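Local coordinates for protein dihydropteroate synthase (PDB 2Y5S) that probably catalyses the condensation of para-aminobenzoate with 6-hydroxymethyl-7,8-dihydropterin diphosphate to give 7,8-dihydropteroate, the precursor of folates, at residues D164-V169 against Y207-A212; I190-G195 against Y226-G231. One frame throughout, in Å; residues are numbered along the deposited sequence.

Contact 1 of 2, residues D164-V169 against Y207-A212; sequences DVVTDV and YALLAA
L209 reaches from helix 204-211 into the first turn of helix 165-182, where V165, V166 and V169 receive it. Its CG lies anti to the carbonyl carbon (chi1 -67°), and this carries the isobutyl fork across to the other helix. One branch, CD2, does most of the touching: it meets V169 CG2 at 3.8 Å and rests against the backbone at V166 CA at 3.9 Å. On the V165 side both methyls of the fork take part, CD1 and CD2 each lying 4.1 Å from V165 CG2. The leucine thus crosses V165 and V169 obliquely; the short, branched valines hold their methyls close to the backbone, so the leucine can pack down to V166 CA.

V165 divides its work. While CG2 faces the leucine, CG1 turns to A208 CB, 4.0 Å away. V166 CG2 meets A212 CB at 3.9 Å, just past the C-terminal end of helix 204-211, with A208 O also close by. The two alanines, each with a single methyl, let the valines come near the backbone of 207-212. The side chains that meet are all apolar, the segments share no hydrogen bond, and the short axes, 9.7 Å apart, cross at -75°. Just before the joint, D164 caps helix 165-182 by accepting from V166 N at 3.1 Å, the donor standing above the carboxylate plane.

D164 also makes a salt bridge to R294 of the second subunit, and that R294 side chain packs on V166 and A212. L210 packs on V287 of the second subunit's helix 274-291, and V169 rests on H147, just beyond strand 142-146. The contact therefore joins two outer helices of the barrel beside the dimer interface.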
ATOM      1  N   ASP B 164       2.850  -9.319 -26.650  1.00 37.79           N
ATOM      2  CA  ASP B 164       2.346  -8.613 -25.477  1.00 35.62           C
ATOM      3  C   ASP B 164       2.253  -9.625 -24.339  1.00 32.31           C
ATOM      4  O   ASP B 164       1.461 -10.565 -24.392  1.00 31.26           O
ATOM      5  CB  ASP B 164       0.975  -7.988 -25.732  1.00 36.72           C
ATOM      6  CG  ASP B 164       0.414  -7.282 -24.505  1.00 37.48           C
ATOM      7  OD1 ASP B 164       1.107  -7.196 -23.458  1.00 42.15           O
ATOM      8  OD2 ASP B 164      -0.730  -6.796 -24.570  1.00 42.25           O
ATOM      9  N   VAL B 165       3.061  -9.424 -23.312  1.00 30.05           N
ATOM     10  CA  VAL B 165       3.142 -10.373 -22.225  1.00 27.88           C
ATOM     11  C   VAL B 165       1.773 -10.591 -21.569  1.00 27.12           C
ATOM     12  O   VAL B 165       1.469 -11.701 -21.150  1.00 26.82           O
ATOM     13  CB  VAL B 165       4.195  -9.953 -21.173  1.00 27.23           C
ATOM     14  CG1 VAL B 165       3.820  -8.622 -20.499  1.00 26.32           C
ATOM     15  CG2 VAL B 165       4.374 -11.059 -20.138  1.00 24.67           C
ATOM     16  N   VAL B 166       0.950  -9.544 -21.496  1.00 26.50           N
ATOM     17  CA  VAL B 166      -0.374  -9.663 -20.879  1.00 25.63           C
ATOM     18  C   VAL B 166      -1.269 -10.584 -21.701  1.00 25.90           C
ATOM     19  O   VAL B 166      -1.974 -11.442 -21.152  1.00 24.78           O
ATOM     20  CB  VAL B 166      -1.071  -8.293 -20.730  1.00 25.90           C
ATOM     21  CG1 VAL B 166      -2.459  -8.458 -20.075  1.00 25.45           C
ATOM     22  CG2 VAL B 166      -0.190  -7.318 -19.918  1.00 24.20           C
ATOM     23  N   THR B 167      -1.246 -10.395 -23.014  1.00 27.26           N
ATOM     24  CA  THR B 167      -2.043 -11.220 -23.914  1.00 28.76           C
ATOM     25  C   THR B 167      -1.537 -12.658 -23.913  1.00 27.76           C
ATOM     26  O   THR B 167      -2.337 -13.594 -23.861  1.00 27.72           O
ATOM     27  CB  THR B 167      -2.051 -10.652 -25.350  1.00 30.54           C
ATOM     28  OG1 THR B 167      -2.581  -9.322 -25.320  1.00 32.90           O
ATOM     29  CG2 THR B 167      -2.911 -11.514 -26.283  1.00 32.24           C
ATOM     30  N   ASP B 168      -0.215 -12.836 -23.947  1.00 27.59           N
ATOM     31  CA  ASP B 168       0.374 -14.187 -23.981  1.00 27.33           C
ATOM     32  C   ASP B 168       0.057 -14.940 -22.698  1.00 25.67           C
ATOM     33  O   ASP B 168      -0.227 -16.140 -22.724  1.00 25.31           O
ATOM     34  CB  ASP B 168       1.897 -14.126 -24.154  1.00 27.57           C
ATOM     35  CG  ASP B 168       2.319 -13.584 -25.513  1.00 30.60           C
ATOM     36  OD1 ASP B 168       1.515 -13.644 -26.472  1.00 31.04           O
ATOM     37  OD2 ASP B 168       3.468 -13.100 -25.614  1.00 31.62           O
ATOM     38  N   VAL B 169       0.137 -14.242 -21.565  1.00 24.17           N
ATOM     39  CA  VAL B 169      -0.152 -14.863 -20.272  1.00 22.89           C
ATOM     40  C   VAL B 169      -1.641 -15.268 -20.244  1.00 23.20           C
ATOM     41  O   VAL B 169      -1.969 -16.395 -19.874  1.00 22.52           O
ATOM     42  CB  VAL B 169       0.216 -13.914 -19.080  1.00 22.04           C
ATOM     43  CG1 VAL B 169      -0.485 -14.326 -17.779  1.00 20.30           C
ATOM     44  CG2 VAL B 169       1.739 -13.868 -18.878  1.00 21.24           C
ATOM     45  N   TYR B 207       5.867  -5.671 -14.059  1.00 18.04           N
ATOM     46  CA  TYR B 207       5.027  -4.488 -13.801  1.00 18.04           C
ATOM     47  C   TYR B 207       3.970  -4.247 -14.876  1.00 18.94           C
ATOM     48  O   TYR B 207       2.930  -3.695 -14.567  1.00 18.69           O
ATOM     49  CB  TYR B 207       5.853  -3.241 -13.510  1.00 18.16           C
ATOM     50  CG  TYR B 207       6.457  -3.307 -12.123  1.00 18.18           C
ATOM     51  CD1 TYR B 207       5.697  -3.005 -10.997  1.00 18.19           C
ATOM     52  CD2 TYR B 207       7.758  -3.717 -11.928  1.00 17.96           C
ATOM     53  CE1 TYR B 207       6.242  -3.081  -9.731  1.00 15.96           C
ATOM     54  CE2 TYR B 207       8.309  -3.793 -10.646  1.00 17.35           C
ATOM     55  CZ  TYR B 207       7.551  -3.464  -9.566  1.00 17.41           C
ATOM     56  OH  TYR B 207       8.079  -3.556  -8.297  1.00 17.27           O
ATOM     57  N   ALA B 208       4.211  -4.712 -16.104  1.00 19.86           N
ATOM     58  CA  ALA B 208       3.151  -4.701 -17.133  1.00 20.73           C
ATOM     59  C   ALA B 208       1.989  -5.578 -16.651  1.00 19.94           C
ATOM     60  O   ALA B 208       0.819  -5.200 -16.719  1.00 19.98           O
ATOM     61  CB  ALA B 208       3.686  -5.216 -18.471  1.00 21.52           C
ATOM     62  N   LEU B 209       2.330  -6.758 -16.152  1.00 19.42           N
ATOM     63  CA  LEU B 209       1.327  -7.692 -15.675  1.00 18.91           C
ATOM     64  C   LEU B 209       0.605  -7.159 -14.457  1.00 18.72           C
ATOM     65  O   LEU B 209      -0.582  -7.404 -14.318  1.00 20.05           O
ATOM     66  CB  LEU B 209       1.953  -9.054 -15.362  1.00 17.94           C
ATOM     67  CG  LEU B 209       2.482  -9.803 -16.586  1.00 18.71           C
ATOM     68  CD1 LEU B 209       3.408 -10.936 -16.136  1.00 17.89           C
ATOM     69  CD2 LEU B 209       1.350 -10.343 -17.441  1.00 17.37           C
ATOM     70  N   LEU B 210       1.307  -6.461 -13.561  1.00 18.76           N
ATOM     71  CA  LEU B 210       0.656  -5.907 -12.373  1.00 18.23           C
ATOM     72  C   LEU B 210      -0.263  -4.738 -12.733  1.00 19.25           C
ATOM     73  O   LEU B 210      -1.399  -4.695 -12.247  1.00 19.21           O
ATOM     74  CB  LEU B 210       1.672  -5.487 -11.325  1.00 17.96           C
ATOM     75  CG  LEU B 210       1.148  -4.865 -10.014  1.00 18.31           C
ATOM     76  CD1 LEU B 210      -0.055  -5.636  -9.441  1.00 17.38           C
ATOM     77  CD2 LEU B 210       2.275  -4.802  -9.003  1.00 17.83           C
ATOM     78  N   ALA B 211       0.211  -3.812 -13.579  1.00 19.09           N
ATOM     79  CA  ALA B 211      -0.610  -2.664 -14.043  1.00 19.92           C
ATOM     80  C   ALA B 211      -1.878  -3.094 -14.794  1.00 20.80           C
ATOM     81  O   ALA B 211      -2.925  -2.449 -14.676  1.00 20.50           O
ATOM     82  CB  ALA B 211       0.218  -1.731 -14.941  1.00 20.05           C
ATOM     83  N   ALA B 212      -1.761  -4.175 -15.566  1.00 21.24           N
ATOM     84  CA  ALA B 212      -2.861  -4.715 -16.354  1.00 22.69           C
ATOM     85  C   ALA B 212      -3.443  -6.006 -15.796  1.00 22.49           C
ATOM     86  O   ALA B 212      -4.018  -6.791 -16.541  1.00 23.73           O
ATOM     87  CB  ALA B 212      -2.386  -4.941 -17.788  1.00 23.68           C
TER

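Contact 2 of 2, residues I190-G195 against Y226-G231; sequences ICVDPG and YPILAG. With 78H (7,8-dihydropteroate), chain P.
V192 and I228 are bridged through their backbones, and the tight part of the contact is built round this pair. V192 N donates to P227 O at 3.0 Å, nearly straight along the carbonyl direction, and L229 N donates to V192 O at 2.8 Å. Both groups of V192 are thus used by the residues flanking I228, the pattern of a parallel bridge. P227, which has no N-H to offer, gives its carbonyl and lays its ring carbon CG against C191 CB. At this end Y226 turns its ring edge to I190 O, in the ring plane, and its CE1 packs 3.7 Å from I190 CB. V192 CG1 meets Y226 CB, the side chains crossing at about a right angle. D193, its CG anti to the backbone N (chi1 179°), sets its carboxylate close against L229 O, 3.0 Å from CG; these acceptors share no hydrogen bond.

Packing is looser where P194 CD and I228 CG2 stand 4.2 Å apart, and direct contact thins out at A230 and G231. Here D193 OD2 accepts from the pterin N3 in a very short 2.5 Å bond and weakly from N2. OD1 accepts from G195 N in an Asx turn and lies 2.7 Å from a water that accepts from G231 N and lies within hydrogen-bonding distance of O4, the sharing of its protons unsettled. G231, without a side chain, brings its O to 3.2 Å from O4. N122, K235 and S236 N bind the ligand as well. Strands 190-193 and 229-230, the sixth and seventh, thereby close the eight-stranded TIM barrel, with the pterin at the strands' C-terminal ends, as is usual in this fold.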
ATOM      1  N   ILE B 190     -11.348 -23.482 -10.467  1.00 20.22           N
ATOM      2  CA  ILE B 190     -10.124 -22.989 -11.085  1.00 19.74           C
ATOM      3  C   ILE B 190      -9.902 -21.507 -10.804  1.00 19.38           C
ATOM      4  O   ILE B 190     -10.792 -20.672 -10.988  1.00 20.35           O
ATOM      5  CB  ILE B 190     -10.135 -23.221 -12.627  1.00 20.06           C
ATOM      6  CG1 ILE B 190     -10.296 -24.724 -12.944  1.00 21.62           C
ATOM      7  CG2 ILE B 190      -8.828 -22.694 -13.271  1.00 20.31           C
ATOM      8  CD1 ILE B 190     -10.715 -25.047 -14.395  1.00 20.96           C
ATOM      9  N   CYS B 191      -8.695 -21.190 -10.352  1.00 19.02           N
ATOM     10  CA  CYS B 191      -8.210 -19.822 -10.350  1.00 18.78           C
ATOM     11  C   CYS B 191      -6.922 -19.781 -11.140  1.00 17.98           C
ATOM     12  O   CYS B 191      -6.361 -20.829 -11.471  1.00 18.47           O
ATOM     13  CB  CYS B 191      -8.003 -19.287  -8.943  1.00 18.59           C
ATOM     14  SG  CYS B 191      -6.767 -20.095  -7.942  1.00 22.02           S
ATOM     15  N   VAL B 192      -6.494 -18.576 -11.501  1.00 17.56           N
ATOM     16  CA  VAL B 192      -5.302 -18.402 -12.324  1.00 17.36           C
ATOM     17  C   VAL B 192      -4.345 -17.397 -11.691  1.00 17.02           C
ATOM     18  O   VAL B 192      -4.742 -16.543 -10.876  1.00 16.99           O
ATOM     19  CB  VAL B 192      -5.667 -17.909 -13.723  1.00 18.43           C
ATOM     20  CG1 VAL B 192      -6.622 -18.894 -14.416  1.00 18.89           C
ATOM     21  CG2 VAL B 192      -6.271 -16.488 -13.654  1.00 18.88           C
ATOM     22  N   ASP B 193      -3.094 -17.466 -12.119  1.00 16.78           N
ATOM     23  CA  ASP B 193      -2.030 -16.653 -11.556  1.00 16.13           C
ATOM     24  C   ASP B 193      -1.018 -16.333 -12.666  1.00 16.49           C
ATOM     25  O   ASP B 193      -0.508 -17.248 -13.325  1.00 16.36           O
ATOM     26  CB  ASP B 193      -1.389 -17.467 -10.439  1.00 16.21           C
ATOM     27  CG  ASP B 193      -0.246 -16.771  -9.750  1.00 16.28           C
ATOM     28  OD1 ASP B 193       0.327 -15.805 -10.275  1.00 17.96           O
ATOM     29  OD2 ASP B 193       0.123 -17.272  -8.661  1.00 18.39           O
ATOM     30  N   PRO B 194      -0.712 -15.040 -12.871  1.00 15.78           N
ATOM     31  CA  PRO B 194       0.194 -14.644 -13.965  1.00 16.21           C
ATOM     32  C   PRO B 194       1.662 -14.982 -13.744  1.00 16.18           C
ATOM     33  O   PRO B 194       2.486 -14.811 -14.668  1.00 16.77           O
ATOM     34  CB  PRO B 194       0.014 -13.123 -14.025  1.00 16.29           C
ATOM     35  CG  PRO B 194      -0.364 -12.762 -12.614  1.00 14.78           C
ATOM     36  CD  PRO B 194      -1.293 -13.862 -12.202  1.00 15.32           C
ATOM     37  N   GLY B 195       2.003 -15.432 -12.535  1.00 15.79           N
ATOM     38  CA  GLY B 195       3.319 -15.989 -12.277  1.00 15.93           C
ATOM     39  C   GLY B 195       4.408 -14.952 -12.243  1.00 15.86           C
ATOM     40  O   GLY B 195       5.409 -15.027 -12.970  1.00 16.93           O
ATOM     41  N   TYR B 226     -11.944 -15.830 -14.630  1.00 24.38           N
ATOM     42  CA  TYR B 226     -11.343 -16.674 -13.585  1.00 22.47           C
ATOM     43  C   TYR B 226     -10.749 -15.772 -12.483  1.00 21.10           C
ATOM     44  O   TYR B 226     -10.111 -14.750 -12.779  1.00 21.42           O
ATOM     45  CB  TYR B 226     -10.279 -17.601 -14.183  1.00 21.69           C
ATOM     46  CG  TYR B 226     -10.858 -18.776 -14.957  1.00 22.18           C
ATOM     47  CD1 TYR B 226     -11.312 -19.918 -14.297  1.00 21.38           C
ATOM     48  CD2 TYR B 226     -10.957 -18.750 -16.350  1.00 24.45           C
ATOM     49  CE1 TYR B 226     -11.849 -20.994 -15.000  1.00 22.74           C
ATOM     50  CE2 TYR B 226     -11.510 -19.817 -17.059  1.00 24.47           C
ATOM     51  CZ  TYR B 226     -11.953 -20.935 -16.381  1.00 23.48           C
ATOM     52  OH  TYR B 226     -12.504 -21.993 -17.066  1.00 22.26           O
ATOM     53  N   PRO B 227     -11.004 -16.103 -11.207  1.00 20.32           N
ATOM     54  CA  PRO B 227     -10.418 -15.290 -10.149  1.00 18.97           C
ATOM     55  C   PRO B 227      -8.905 -15.436 -10.122  1.00 18.26           C
ATOM     56  O   PRO B 227      -8.378 -16.500 -10.483  1.00 18.13           O
ATOM     57  CB  PRO B 227     -11.059 -15.846  -8.889  1.00 19.40           C
ATOM     58  CG  PRO B 227     -11.312 -17.279  -9.208  1.00 19.62           C
ATOM     59  CD  PRO B 227     -11.745 -17.254 -10.656  1.00 20.67           C
ATOM     60  N   ILE B 228      -8.222 -14.365  -9.705  1.00 17.11           N
ATOM     61  CA  ILE B 228      -6.767 -14.239  -9.811  1.00 16.15           C
ATOM     62  C   ILE B 228      -6.111 -14.367  -8.443  1.00 16.25           C
ATOM     63  O   ILE B 228      -6.531 -13.698  -7.476  1.00 15.70           O
ATOM     64  CB  ILE B 228      -6.374 -12.881 -10.376  1.00 16.64           C
ATOM     65  CG1 ILE B 228      -6.939 -12.707 -11.784  1.00 17.27           C
ATOM     66  CG2 ILE B 228      -4.824 -12.670 -10.372  1.00 15.02           C
ATOM     67  CD1 ILE B 228      -6.833 -11.262 -12.332  1.00 19.36           C
ATOM     68  N   LEU B 229      -5.123 -15.254  -8.375  1.00 15.72           N
ATOM     69  CA  LEU B 229      -4.169 -15.317  -7.282  1.00 16.03           C
ATOM     70  C   LEU B 229      -2.885 -14.638  -7.744  1.00 16.13           C
ATOM     71  O   LEU B 229      -2.381 -14.942  -8.826  1.00 16.66           O
ATOM     72  CB  LEU B 229      -3.906 -16.771  -6.910  1.00 16.30           C
ATOM     73  CG  LEU B 229      -3.079 -17.057  -5.635  1.00 18.57           C
ATOM     74  CD1 LEU B 229      -3.465 -18.460  -5.111  1.00 21.30           C
ATOM     75  CD2 LEU B 229      -1.577 -16.979  -5.872  1.00 19.97           C
ATOM     76  N   ALA B 230      -2.381 -13.707  -6.940  1.00 16.00           N
ATOM     77  CA  ALA B 230      -1.161 -12.972  -7.240  1.00 16.18           C
ATOM     78  C   ALA B 230      -0.157 -13.172  -6.109  1.00 15.33           C
ATOM     79  O   ALA B 230      -0.486 -13.036  -4.940  1.00 15.67           O
ATOM     80  CB  ALA B 230      -1.459 -11.498  -7.401  1.00 16.19           C
ATOM     81  N   GLY B 231       1.068 -13.480  -6.484  1.00 15.37           N
ATOM     82  CA  GLY B 231       2.145 -13.668  -5.527  1.00 15.39           C
ATOM     83  C   GLY B 231       3.365 -12.847  -5.908  1.00 16.32           C
ATOM     84  O   GLY B 231       4.085 -13.201  -6.840  1.00 17.16           O
TER
HETATM   85  O4  78H P1293       3.759 -16.318  -7.460  1.00 34.32           O
HETATM   86  C4  78H P1293       3.445 -17.466  -7.142  1.00 33.75           C
HETATM   87  C5  78H P1293       4.364 -18.353  -6.544  1.00 33.81           C
HETATM   88  N3  78H P1293       2.142 -17.921  -7.398  1.00 33.09           N
HETATM   89  C9  78H P1293       3.916 -19.658  -6.235  1.00 32.47           C
HETATM   90  N5  78H P1293       5.622 -17.952  -6.228  1.00 30.96           N
HETATM   91  C2  78H P1293       1.766 -19.263  -7.082  1.00 32.73           C
HETATM   92  N8  78H P1293       4.772 -20.575  -5.640  1.00 31.24           N
HETATM   93  N1  78H P1293       2.661 -20.075  -6.499  1.00 31.27           N
HETATM   94  C6  78H P1293       6.508 -18.816  -5.692  1.00 33.66           C
HETATM   95  N2  78H P1293       0.533 -19.713  -7.364  1.00 27.86           N
HETATM   96  C7  78H P1293       6.208 -20.305  -5.503  1.00 31.82           C
HETATM   97  C10 78H P1293       7.874 -18.346  -5.279  1.00 34.51           C
HETATM   98  N11 78H P1293       8.783 -18.347  -6.430  1.00 36.12           N
HETATM   99  C15 78H P1293       9.508 -17.263  -6.673  1.00 35.01           C
HETATM  100  C16 78H P1293       9.544 -16.702  -7.946  1.00 33.81           C
HETATM  101  C17 78H P1293      10.211 -16.683  -5.616  1.00 34.81           C
HETATM  102  C18 78H P1293      10.302 -15.566  -8.171  1.00 33.62           C
HETATM  103  C19 78H P1293      10.971 -15.543  -5.843  1.00 34.77           C
HETATM  104  C20 78H P1293      11.019 -14.989  -7.121  1.00 34.01           C
HETATM  105  C21 78H P1293      11.829 -13.713  -7.365  1.00 32.75           C
HETATM  106  O22 78H P1293      11.599 -13.120  -8.422  1.00 32.52           O
HETATM  107  O23 78H P1293      12.564 -13.265  -6.458  1.00 34.41           O
HETATM  108  O   HOH W   1       2.356 -14.625  -9.040  1.00 11.52           O

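How the contacts relate
From the N terminus the chain runs through 164-169 into helix 165-182, then strand 190-193, helix 204-211 and finally 226-231. Contact 1 closes a loop of 37 residues when 207-212 returns to 164-169; contact 2 closes one of 30 when 226-231 returns to 190-195. Their segments alternate, so the loops cross instead of nesting. Contact 1 joins two outer helices; contact 2 joins the two strands, each following one of those helices in the chain, and so closes the barrel. P194 links the two layers: its CA lies 3.9 Å from V169 CG1, and its carbonyl is near L209. Helix-to-helix packing thus continues inward to the barrel wall that carries the pterin site.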